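Local atomic coordinates of telomeric DNA-binding factor trf1 (Schizosaccharomyces pombe, PDB entry 6K5S), a protein that probably binds telomeric DNA as a member of the telomere repeat binding factor family. Residues Leu131-Tyr136 and Thr187-Arg192. Numbering follows the deposited sequence.
Sequences LKTQAY and TARKER
Arg189 reaches from helix 177-195 to Thr133 on helix 122-141, and this one pair makes the whole contact between residues 131-136 and 187-192. Arg189 NH1 gives a hydrogen bond to Thr133 OG1 at 2.9 Å; the oxygen lies at the guanidinium edge, near its plane, and the N-H...O angle of 144° marks a clearly bent bond. With Arg189 CG anti to the backbone N (chi1 174°), that carbon comes within 3.5 Å of Thr133 OG1, and two further bends in the chain turn the guanidinium so that NH1 meets the same oxygen. OG1 therefore touches both the charged end and the aliphatic stem, the close-packed part of the contact. Thr133 OG1 also bonds to Met129 O one turn earlier. A salt bridge from Arg189 NH2 to Glu130 ties the guanidinium to helix 122-141 a second time, probably offsetting part of its charge. Beyond this buried threonine the contact is slight: Arg189 is itself partly exposed, and the two segments bury only 84 Å² between them. The polar link joins helices 122-141 and 177-195 of this all-helical TRF-family fold; Tyr206, in the loop before helix 208-222, touches both contact residues, and helix 147-154 packs against Tyr136.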
# COMPACT_ATOMS: atom_id res chain seq x y z
N LEU A 131 4.92 26.60 15.19
CA LEU A 131 5.82 25.46 15.01
C LEU A 131 7.21 25.79 15.54
O LEU A 131 7.80 25.00 16.28
CB LEU A 131 5.90 25.04 13.54
CG LEU A 131 6.91 23.91 13.30
CD1 LEU A 131 6.49 22.62 14.02
CD2 LEU A 131 7.01 23.64 11.80
N LYS A 132 7.76 26.94 15.13
CA LYS A 132 9.09 27.32 15.60
C LYS A 132 9.11 27.42 17.12
O LYS A 132 10.08 27.01 17.76
CB LYS A 132 9.51 28.65 14.96
CG LYS A 132 9.69 28.58 13.42
CD LYS A 132 9.87 29.98 12.81
CE LYS A 132 10.28 29.95 11.31
NZ LYS A 132 11.55 29.20 11.13
N THR A 133 8.03 27.91 17.71
CA THR A 133 7.96 28.02 19.17
C THR A 133 8.02 26.64 19.83
O THR A 133 8.74 26.45 20.82
CB THR A 133 6.69 28.75 19.59
OG1 THR A 133 6.68 30.05 18.98
CG2 THR A 133 6.68 28.93 21.13
N GLN A 134 7.28 25.67 19.30
CA GLN A 134 7.37 24.31 19.84
C GLN A 134 8.73 23.69 19.58
O GLN A 134 9.25 22.94 20.43
CB GLN A 134 6.26 23.42 19.26
CG GLN A 134 4.82 23.84 19.67
CD GLN A 134 4.65 23.98 21.19
OE1 GLN A 134 5.07 23.10 21.95
NE2 GLN A 134 4.02 25.06 21.62
N ALA A 135 9.34 23.94 18.41
CA ALA A 135 10.69 23.43 18.20
C ALA A 135 11.65 24.00 19.24
O ALA A 135 12.52 23.28 19.75
CB ALA A 135 11.18 23.75 16.79
N TYR A 136 11.52 25.29 19.54
CA TYR A 136 12.36 25.91 20.55
C TYR A 136 12.15 25.25 21.91
O TYR A 136 13.12 24.90 22.59
CB TYR A 136 12.09 27.43 20.61
CG TYR A 136 12.75 28.12 21.79
CD1 TYR A 136 14.14 28.27 21.84
CD2 TYR A 136 11.99 28.62 22.85
CE1 TYR A 136 14.76 28.91 22.92
CE2 TYR A 136 12.59 29.24 23.95
CZ TYR A 136 13.99 29.40 23.96
OH TYR A 136 14.62 30.02 25.02
N THR A 187 9.83 38.07 14.68
CA THR A 187 10.77 38.87 15.47
C THR A 187 10.25 39.09 16.88
O THR A 187 10.99 38.92 17.86
CB THR A 187 11.02 40.22 14.79
OG1 THR A 187 11.34 40.02 13.41
CG2 THR A 187 12.16 40.97 15.47
N ALA A 188 8.98 39.47 17.01
CA ALA A 188 8.37 39.68 18.31
C ALA A 188 8.32 38.40 19.14
O ALA A 188 8.54 38.43 20.36
CB ALA A 188 6.96 40.25 18.14
N ARG A 189 8.03 37.26 18.50
CA ARG A 189 7.97 36.00 19.22
C ARG A 189 9.36 35.57 19.69
O ARG A 189 9.52 35.06 20.81
CB ARG A 189 7.33 34.91 18.35
CG ARG A 189 7.35 33.53 18.96
CD ARG A 189 6.51 33.48 20.23
NE ARG A 189 5.12 33.88 19.98
CZ ARG A 189 4.15 33.03 19.64
NH1 ARG A 189 4.40 31.73 19.49
NH2 ARG A 189 2.92 33.49 19.44
N LYS A 190 10.38 35.81 18.86
CA LYS A 190 11.75 35.50 19.27
C LYS A 190 12.13 36.27 20.53
O LYS A 190 12.66 35.69 21.49
CB LYS A 190 12.71 35.81 18.13
CG LYS A 190 14.12 35.27 18.30
CD LYS A 190 15.06 35.90 17.27
CE LYS A 190 16.36 35.14 17.21
NZ LYS A 190 17.39 35.87 16.41
N GLU A 191 11.84 37.57 20.56
CA GLU A 191 12.17 38.39 21.72
C GLU A 191 11.42 37.92 22.95
O GLU A 191 12.01 37.75 24.03
CB GLU A 191 11.87 39.86 21.42
CG GLU A 191 11.72 40.74 22.66
CD GLU A 191 12.00 42.21 22.37
OE1 GLU A 191 11.94 42.60 21.18
OE2 GLU A 191 12.29 42.97 23.33
N ARG A 192 10.10 37.70 22.83
CA ARG A 192 9.35 37.19 23.97
C ARG A 192 9.93 35.88 24.48
O ARG A 192 10.03 35.66 25.69
CB ARG A 192 7.87 37.01 23.60
CG ARG A 192 7.12 36.12 24.58
CD ARG A 192 5.64 36.40 24.60
NE ARG A 192 5.32 37.51 25.48
CZ ARG A 192 5.14 38.75 25.06
NH1 ARG A 192 4.86 39.71 25.92
NH2 ARG A 192 5.26 39.02 23.76